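Side-chain contacts in hypothetical 39.9 kDa protein (Saccharomyces cerevisiae, PDB 2GA8), which is an ATP-dependent kinase with a P-loop fold that could be involved in assembly of the endoplasmic reticulum membrane: residues A[53-58]-A[222-227]; A[227-232]-A[259-264]. One frame throughout, in Å; residues are numbered along the deposited sequence.

Contact 1 (A[53-58]-A[222-227])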
ATOM      1  N   HIS A  53      -6.911 -15.811 -15.149  1.00 14.11           N
ATOM      2  CA  HIS A  53      -7.361 -17.179 -14.917  1.00 17.57           C
ATOM      3  C   HIS A  53      -8.044 -17.726 -16.166  1.00 18.54           C
ATOM      4  O   HIS A  53      -7.867 -18.892 -16.524  1.00 19.67           O
ATOM      5  CB  HIS A  53      -8.308 -17.215 -13.715  1.00 17.68           C
ATOM      6  CG  HIS A  53      -7.650 -16.840 -12.423  1.00 18.37           C
ATOM      7  ND1 HIS A  53      -8.351 -16.337 -11.347  1.00 19.45           N
ATOM      8  CD2 HIS A  53      -6.354 -16.896 -12.032  1.00 17.51           C
ATOM      9  CE1 HIS A  53      -7.515 -16.097 -10.351  1.00 19.74           C
ATOM     10  NE2 HIS A  53      -6.297 -16.428 -10.742  1.00 18.90           N
ATOM     11  N   THR A  54      -8.814 -16.876 -16.834  1.00 19.63           N
ATOM     12  CA  THR A  54      -9.505 -17.273 -18.053  1.00 19.82           C
ATOM     13  C   THR A  54      -8.462 -17.604 -19.117  1.00 20.53           C
ATOM     14  O   THR A  54      -8.619 -18.548 -19.897  1.00 18.42           O
ATOM     15  CB  THR A  54     -10.417 -16.133 -18.562  1.00 21.36           C
ATOM     16  OG1 THR A  54     -11.429 -15.857 -17.583  1.00 20.74           O
ATOM     17  CG2 THR A  54     -11.076 -16.521 -19.881  1.00 23.01           C
ATOM     18  N   PHE A  55      -7.391 -16.819 -19.146  1.00 20.00           N
ATOM     19  CA  PHE A  55      -6.310 -17.037 -20.096  1.00 19.35           C
ATOM     20  C   PHE A  55      -5.670 -18.407 -19.859  1.00 19.90           C
ATOM     21  O   PHE A  55      -5.441 -19.171 -20.799  1.00 19.81           O
ATOM     22  CB  PHE A  55      -5.255 -15.938 -19.938  1.00 17.31           C
ATOM     23  CG  PHE A  55      -3.977 -16.209 -20.678  1.00 15.44           C
ATOM     24  CD1 PHE A  55      -3.896 -16.020 -22.054  1.00 16.88           C
ATOM     25  CD2 PHE A  55      -2.852 -16.669 -19.997  1.00 15.22           C
ATOM     26  CE1 PHE A  55      -2.709 -16.284 -22.746  1.00 16.67           C
ATOM     27  CE2 PHE A  55      -1.666 -16.935 -20.676  1.00 17.11           C
ATOM     28  CZ  PHE A  55      -1.594 -16.741 -22.053  1.00 17.58           C
ATOM     29  N   LEU A  56      -5.393 -18.718 -18.595  1.00 19.56           N
ATOM     30  CA  LEU A  56      -4.768 -19.990 -18.240  1.00 18.86           C
ATOM     31  C   LEU A  56      -5.623 -21.195 -18.612  1.00 18.55           C
ATOM     32  O   LEU A  56      -5.097 -22.273 -18.868  1.00 18.69           O
ATOM     33  CB  LEU A  56      -4.461 -20.032 -16.741  1.00 17.99           C
ATOM     34  CG  LEU A  56      -3.426 -19.022 -16.245  1.00 18.45           C
ATOM     35  CD1 LEU A  56      -3.289 -19.148 -14.739  1.00 19.96           C
ATOM     36  CD2 LEU A  56      -2.079 -19.259 -16.939  1.00 18.09           C
ATOM     37  N   SER A  57      -6.938 -21.007 -18.628  1.00 18.53           N
ATOM     38  CA  SER A  57      -7.862 -22.080 -18.979  1.00 20.79           C
ATOM     39  C   SER A  57      -7.511 -22.726 -20.317  1.00 20.17           C
ATOM     40  O   SER A  57      -7.570 -23.946 -20.458  1.00 20.21           O
ATOM     41  CB  SER A  57      -9.293 -21.538 -19.045  1.00 21.89           C
ATOM     42  OG  SER A  57     -10.145 -22.448 -19.719  1.00 30.50           O
ATOM     43  N   GLU A  58      -7.141 -21.910 -21.299  1.00 19.92           N
ATOM     44  CA  GLU A  58      -6.813 -22.435 -22.618  1.00 19.58           C
ATOM     45  C   GLU A  58      -5.318 -22.437 -22.934  1.00 18.98           C
ATOM     46  O   GLU A  58      -4.899 -22.853 -24.017  1.00 17.46           O
ATOM     47  CB  GLU A  58      -7.611 -21.670 -23.679  1.00 22.21           C
ATOM     48  CG  GLU A  58      -9.097 -21.618 -23.334  1.00 26.80           C
ATOM     49  CD  GLU A  58      -9.969 -21.119 -24.471  1.00 30.24           C
ATOM     50  OE1 GLU A  58      -9.456 -20.398 -25.350  1.00 32.52           O
ATOM     51  OE2 GLU A  58     -11.178 -21.439 -24.471  1.00 31.38           O
ATOM     52  N   VAL A 222      -0.198 -10.029 -23.644  1.00 15.94           N
ATOM     53  CA  VAL A 222       0.435  -9.601 -22.401  1.00 14.63           C
ATOM     54  C   VAL A 222       0.489 -10.763 -21.404  1.00 13.83           C
ATOM     55  O   VAL A 222       1.470 -10.922 -20.680  1.00 13.84           O
ATOM     56  CB  VAL A 222      -0.307  -8.391 -21.766  1.00 14.53           C
ATOM     57  CG1 VAL A 222      -1.712  -8.780 -21.344  1.00 15.03           C
ATOM     58  CG2 VAL A 222       0.494  -7.864 -20.575  1.00 14.64           C
ATOM     59  N   PHE A 223      -0.550 -11.586 -21.377  1.00 13.93           N
ATOM     60  CA  PHE A 223      -0.555 -12.715 -20.451  1.00 14.09           C
ATOM     61  C   PHE A 223       0.473 -13.780 -20.828  1.00 14.18           C
ATOM     62  O   PHE A 223       1.053 -14.427 -19.952  1.00 14.94           O
ATOM     63  CB  PHE A 223      -1.955 -13.318 -20.351  1.00 15.91           C
ATOM     64  CG  PHE A 223      -2.966 -12.396 -19.726  1.00 14.39           C
ATOM     65  CD1 PHE A 223      -2.600 -11.551 -18.681  1.00 15.24           C
ATOM     66  CD2 PHE A 223      -4.291 -12.398 -20.154  1.00 17.83           C
ATOM     67  CE1 PHE A 223      -3.536 -10.720 -18.068  1.00 16.06           C
ATOM     68  CE2 PHE A 223      -5.238 -11.571 -19.548  1.00 19.57           C
ATOM     69  CZ  PHE A 223      -4.856 -10.729 -18.499  1.00 18.65           C
ATOM     70  N   GLU A 224       0.699 -13.963 -22.125  1.00 15.16           N
ATOM     71  CA  GLU A 224       1.683 -14.932 -22.599  1.00 16.92           C
ATOM     72  C   GLU A 224       3.072 -14.462 -22.158  1.00 15.96           C
ATOM     73  O   GLU A 224       3.869 -15.232 -21.616  1.00 14.86           O
ATOM     74  CB  GLU A 224       1.640 -15.020 -24.128  1.00 19.85           C
ATOM     75  CG  GLU A 224       2.614 -16.014 -24.735  1.00 27.91           C
ATOM     76  CD  GLU A 224       2.097 -17.437 -24.685  1.00 31.97           C
ATOM     77  OE1 GLU A 224       0.961 -17.662 -25.150  1.00 34.97           O
ATOM     78  OE2 GLU A 224       2.824 -18.327 -24.192  1.00 36.21           O
ATOM     79  N   LYS A 225       3.349 -13.181 -22.382  1.00 15.12           N
ATOM     80  CA  LYS A 225       4.638 -12.604 -22.012  1.00 13.81           C
ATOM     81  C   LYS A 225       4.913 -12.686 -20.514  1.00 13.50           C
ATOM     82  O   LYS A 225       5.998 -13.080 -20.092  1.00 13.12           O
ATOM     83  CB  LYS A 225       4.695 -11.140 -22.446  1.00 15.30           C
ATOM     84  CG  LYS A 225       4.560 -10.924 -23.936  1.00 19.40           C
ATOM     85  CD  LYS A 225       4.538  -9.442 -24.237  1.00 19.30           C
ATOM     86  CE  LYS A 225       4.243  -9.165 -25.691  1.00 20.92           C
ATOM     87  NZ  LYS A 225       4.123  -7.703 -25.927  1.00 21.91           N
ATOM     88  N   LEU A 226       3.934 -12.308 -19.702  1.00 13.40           N
ATOM     89  CA  LEU A 226       4.142 -12.350 -18.264  1.00 15.00           C
ATOM     90  C   LEU A 226       4.309 -13.783 -17.755  1.00 14.41           C
ATOM     91  O   LEU A 226       5.128 -14.044 -16.870  1.00 12.17           O
ATOM     92  CB  LEU A 226       2.984 -11.650 -17.538  1.00 18.65           C
ATOM     93  CG  LEU A 226       1.606 -12.301 -17.453  1.00 23.04           C
ATOM     94  CD1 LEU A 226       1.600 -13.358 -16.349  1.00 23.07           C
ATOM     95  CD2 LEU A 226       0.566 -11.225 -17.146  1.00 24.01           C
ATOM     96  N   SER A 227       3.547 -14.707 -18.332  1.00 14.39           N
ATOM     97  CA  SER A 227       3.593 -16.110 -17.930  1.00 15.12           C
ATOM     98  C   SER A 227       4.959 -16.749 -18.127  1.00 15.08           C
ATOM     99  O   SER A 227       5.344 -17.637 -17.375  1.00 14.94           O
ATOM    100  CB  SER A 227       2.546 -16.923 -18.703  1.00 14.33           C
ATOM    101  OG  SER A 227       1.232 -16.537 -18.347  1.00 15.14           O
TER
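Phe55 lays its ring against helix 222-227, where Phe223, Glu224 and Ser227 receive it. The motif is a helix-helix crossing in a P-loop kinase fold. The axes of segments 53-58 and 222-227 approach to 10.6 Å and cross at a signed angle of -80°.

The main interaction is CH-pi. Phe223 CB stands over the centre of the Phe55 ring, 3.4 Å from its centroid and almost on the ring normal. Phe55 CG lies anti to its own backbone N (chi1 169°), which carries the ring out from helix 47-58 to this methylene. The two aromatic rings form neither a stack nor an edge-to-face pair. Their planes are turned 50° apart, and the two side chains run antiparallel past one another. Phe223 CD2 comes back beside Phe55 CB at 3.7 Å. The Phe223 ring also makes an edge-to-face pair with Tyr52, one turn earlier on helix 47-58.

The far end of the Phe55 ring meets polar groups obliquely. Its CZ lies 3.6 Å from the backbone N of Glu224, and its CE2 touches the hydroxyl of Ser227. No hydrogen bond crosses between the two segments. The His59 ring stacks on Phe55.

Hydrogen bonding holds the Ser227 hydroxyl in place. It is bonded to Tyr52 OH, and Ser227 OG donates to Phe223 O at 2.7 Å. That carbonyl also accepts from Ser227 N, which reaches it from the opposite face of its plane.

Contact 2 (A[227-232]-A[259-264])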
ATOM      1  N   SER A 227       3.547 -14.707 -18.332  1.00 14.39           N
ATOM      2  CA  SER A 227       3.593 -16.110 -17.930  1.00 15.12           C
ATOM      3  C   SER A 227       4.959 -16.749 -18.127  1.00 15.08           C
ATOM      4  O   SER A 227       5.344 -17.637 -17.375  1.00 14.94           O
ATOM      5  CB  SER A 227       2.546 -16.923 -18.703  1.00 14.33           C
ATOM      6  OG  SER A 227       1.232 -16.537 -18.347  1.00 15.14           O
ATOM      7  N   LYS A 228       5.691 -16.284 -19.133  1.00 16.04           N
ATOM      8  CA  LYS A 228       7.009 -16.829 -19.434  1.00 17.91           C
ATOM      9  C   LYS A 228       8.148 -16.069 -18.761  1.00 18.01           C
ATOM     10  O   LYS A 228       9.310 -16.407 -18.956  1.00 20.50           O
ATOM     11  CB  LYS A 228       7.248 -16.816 -20.948  1.00 21.54           C
ATOM     12  CG  LYS A 228       6.272 -17.651 -21.766  1.00 23.47           C
ATOM     13  CD  LYS A 228       6.372 -19.124 -21.409  1.00 26.63           C
ATOM     14  CE  LYS A 228       5.523 -19.980 -22.337  1.00 27.81           C
ATOM     15  NZ  LYS A 228       5.505 -21.401 -21.896  1.00 26.73           N
ATOM     16  N   THR A 229       7.825 -15.060 -17.958  1.00 16.92           N
ATOM     17  CA  THR A 229       8.870 -14.255 -17.335  1.00 16.46           C
ATOM     18  C   THR A 229       8.861 -14.115 -15.813  1.00 16.21           C
ATOM     19  O   THR A 229       9.456 -13.177 -15.274  1.00 16.35           O
ATOM     20  CB  THR A 229       8.895 -12.847 -17.962  1.00 16.56           C
ATOM     21  OG1 THR A 229       7.589 -12.263 -17.882  1.00 14.50           O
ATOM     22  CG2 THR A 229       9.316 -12.930 -19.429  1.00 18.10           C
ATOM     23  N   PHE A 230       8.187 -15.029 -15.124  1.00 14.13           N
ATOM     24  CA  PHE A 230       8.167 -15.009 -13.670  1.00 13.97           C
ATOM     25  C   PHE A 230       9.598 -15.345 -13.261  1.00 14.80           C
ATOM     26  O   PHE A 230      10.289 -16.086 -13.971  1.00 13.88           O
ATOM     27  CB  PHE A 230       7.208 -16.073 -13.128  1.00 13.67           C
ATOM     28  CG  PHE A 230       5.753 -15.741 -13.315  1.00 13.59           C
ATOM     29  CD1 PHE A 230       5.185 -14.642 -12.670  1.00 11.23           C
ATOM     30  CD2 PHE A 230       4.938 -16.553 -14.103  1.00 11.84           C
ATOM     31  CE1 PHE A 230       3.826 -14.359 -12.803  1.00 11.68           C
ATOM     32  CE2 PHE A 230       3.577 -16.279 -14.241  1.00 12.31           C
ATOM     33  CZ  PHE A 230       3.018 -15.181 -13.590  1.00 11.54           C
ATOM     34  N   SER A 231      10.048 -14.810 -12.131  1.00 14.56           N
ATOM     35  CA  SER A 231      11.413 -15.056 -11.679  1.00 16.87           C
ATOM     36  C   SER A 231      11.519 -15.696 -10.296  1.00 16.86           C
ATOM     37  O   SER A 231      10.874 -15.261  -9.341  1.00 16.00           O
ATOM     38  CB  SER A 231      12.207 -13.749 -11.682  1.00 17.01           C
ATOM     39  OG  SER A 231      13.519 -13.960 -11.188  1.00 16.73           O
ATOM     40  N   GLN A 232      12.356 -16.723 -10.197  1.00 16.43           N
ATOM     41  CA  GLN A 232      12.563 -17.419  -8.935  1.00 16.94           C
ATOM     42  C   GLN A 232      13.324 -16.540  -7.937  1.00 15.59           C
ATOM     43  O   GLN A 232      13.358 -16.835  -6.745  1.00 17.56           O
ATOM     44  CB  GLN A 232      13.348 -18.711  -9.186  1.00 22.28           C
ATOM     45  CG  GLN A 232      13.404 -19.659  -8.001  1.00 30.65           C
ATOM     46  CD  GLN A 232      12.024 -20.110  -7.551  1.00 34.09           C
ATOM     47  OE1 GLN A 232      11.203 -20.536  -8.365  1.00 37.69           O
ATOM     48  NE2 GLN A 232      11.768 -20.025  -6.251  1.00 37.72           N
ATOM     49  N   PHE A 259       4.726 -14.030  -8.276  1.00 13.85           N
ATOM     50  CA  PHE A 259       3.641 -14.040  -9.256  1.00 14.05           C
ATOM     51  C   PHE A 259       2.924 -12.708  -9.373  1.00 12.83           C
ATOM     52  O   PHE A 259       2.217 -12.464 -10.348  1.00 12.82           O
ATOM     53  CB  PHE A 259       2.642 -15.148  -8.921  1.00 14.38           C
ATOM     54  CG  PHE A 259       3.231 -16.521  -9.005  1.00 17.72           C
ATOM     55  CD1 PHE A 259       3.641 -17.037 -10.229  1.00 17.21           C
ATOM     56  CD2 PHE A 259       3.430 -17.278  -7.856  1.00 18.50           C
ATOM     57  CE1 PHE A 259       4.247 -18.288 -10.309  1.00 19.68           C
ATOM     58  CE2 PHE A 259       4.033 -18.526  -7.925  1.00 19.61           C
ATOM     59  CZ  PHE A 259       4.443 -19.031  -9.155  1.00 19.42           C
ATOM     60  N   THR A 260       3.114 -11.843  -8.382  1.00 13.32           N
ATOM     61  CA  THR A 260       2.479 -10.531  -8.399  1.00 11.87           C
ATOM     62  C   THR A 260       3.221  -9.612  -9.369  1.00 12.00           C
ATOM     63  O   THR A 260       4.342  -9.182  -9.094  1.00 13.01           O
ATOM     64  CB  THR A 260       2.500  -9.888  -7.004  1.00 12.04           C
ATOM     65  OG1 THR A 260       2.019 -10.829  -6.031  1.00 10.73           O
ATOM     66  CG2 THR A 260       1.618  -8.655  -6.988  1.00 10.26           C
ATOM     67  N   ARG A 261       2.587  -9.306 -10.499  1.00  8.99           N
ATOM     68  CA  ARG A 261       3.201  -8.447 -11.504  1.00  9.65           C
ATOM     69  C   ARG A 261       2.537  -7.071 -11.556  1.00  9.04           C
ATOM     70  O   ARG A 261       2.976  -6.181 -12.282  1.00 10.01           O
ATOM     71  CB  ARG A 261       3.128  -9.127 -12.874  1.00 12.02           C
ATOM     72  CG  ARG A 261       3.712 -10.538 -12.884  1.00 11.98           C
ATOM     73  CD  ARG A 261       5.217 -10.547 -12.587  1.00 11.95           C
ATOM     74  NE  ARG A 261       6.016 -10.141 -13.743  1.00 12.98           N
ATOM     75  CZ  ARG A 261       6.283 -10.928 -14.785  1.00 13.23           C
ATOM     76  NH1 ARG A 261       5.827 -12.176 -14.816  1.00 12.65           N
ATOM     77  NH2 ARG A 261       6.984 -10.460 -15.811  1.00 15.62           N
ATOM     78  N   ILE A 262       1.468  -6.917 -10.782  1.00 10.52           N
ATOM     79  CA  ILE A 262       0.726  -5.668 -10.703  1.00 11.42           C
ATOM     80  C   ILE A 262       0.416  -5.430  -9.229  1.00 11.80           C
ATOM     81  O   ILE A 262      -0.176  -6.283  -8.569  1.00 10.08           O
ATOM     82  CB  ILE A 262      -0.600  -5.755 -11.498  1.00 11.46           C
ATOM     83  CG1 ILE A 262      -0.301  -5.872 -12.992  1.00 11.92           C
ATOM     84  CG2 ILE A 262      -1.468  -4.537 -11.220  1.00 11.51           C
ATOM     85  CD1 ILE A 262      -1.496  -6.270 -13.819  1.00 15.95           C
ATOM     86  N   VAL A 263       0.844  -4.284  -8.708  1.00 10.97           N
ATOM     87  CA  VAL A 263       0.603  -3.950  -7.311  1.00 10.84           C
ATOM     88  C   VAL A 263      -0.236  -2.685  -7.291  1.00 10.82           C
ATOM     89  O   VAL A 263       0.157  -1.653  -7.838  1.00 10.14           O
ATOM     90  CB  VAL A 263       1.926  -3.703  -6.537  1.00 10.86           C
ATOM     91  CG1 VAL A 263       1.624  -3.323  -5.089  1.00 12.36           C
ATOM     92  CG2 VAL A 263       2.788  -4.946  -6.581  1.00 12.72           C
ATOM     93  N   ILE A 264      -1.408  -2.783  -6.673  1.00 10.39           N
ATOM     94  CA  ILE A 264      -2.321  -1.658  -6.591  1.00 11.16           C
ATOM     95  C   ILE A 264      -2.281  -1.104  -5.172  1.00 10.14           C
ATOM     96  O   ILE A 264      -2.759  -1.737  -4.243  1.00 12.10           O
ATOM     97  CB  ILE A 264      -3.757  -2.108  -6.938  1.00 11.84           C
ATOM     98  CG1 ILE A 264      -3.785  -2.672  -8.362  1.00 12.90           C
ATOM     99  CG2 ILE A 264      -4.719  -0.934  -6.808  1.00 15.87           C
ATOM    100  CD1 ILE A 264      -4.990  -3.570  -8.643  1.00 16.04           C
TER
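Phe230 and Phe259 are the closest backbone neighbours, with CA atoms 6.4 Å apart, and no backbone hydrogen bond joins the two segments. The rings make a T-shaped (edge-to-face) pair. Phe259 points its edge at the face of Phe230, with centroids 5.0 Å apart and planes at 71°. Phe259 CD1 sits over the centre of the Phe230 ring, and Phe230 CE1 also lies 3.5 Å from Phe259 O. This joins the short strand 230-231, paired in parallel with 65-66, to the lead-in of strand 262-267 in the parallel core sheet of the P-loop fold.

Arg261 passes beside the same ring. Bends at chi2 (-64°) and chi3 (-77°) fold its chain past Phe230 CE1, and NH1 comes 3.3 Å from Phe230 CD1. Its NH2 gives a nearly straight bond to Thr229 OG1, 2.8 Å long, which lies in the guanidinium plane. Tyr23 O accepts a hydrogen bond from NE. A methionine in place of Arg261 would probably leave the carbonyls of Tyr23 and Leu226 without their NE and NH1 donors and the Thr229 hydroxyl without its NH2 donor. Thr229 OG1 is also hydrogen-bonded to Lys225 O.

Overall arrangement
Contacts 1 and 2 follow each other along the chain: helix 222-227 is followed, after the short loop of Lys228 and Thr229, by strand 230-231. They share Ser227, and their centres are 12 Å apart. One probable hydrogen bond joins them: Leu226 O of contact 1 lies 2.9 Å from Arg261 NH1 of contact 2. Tyr52 of helix 47-58 also touches both, through Phe223 and Phe230. The two centres lie on the same side of the chain's centre, about 26 Å and 17 Å from it. Neither contact belongs to the ATP site, which is assigned to Gly31-Thr39 by similarity. A bound mercury ion lies about 8 Å from the Phe259 side chain.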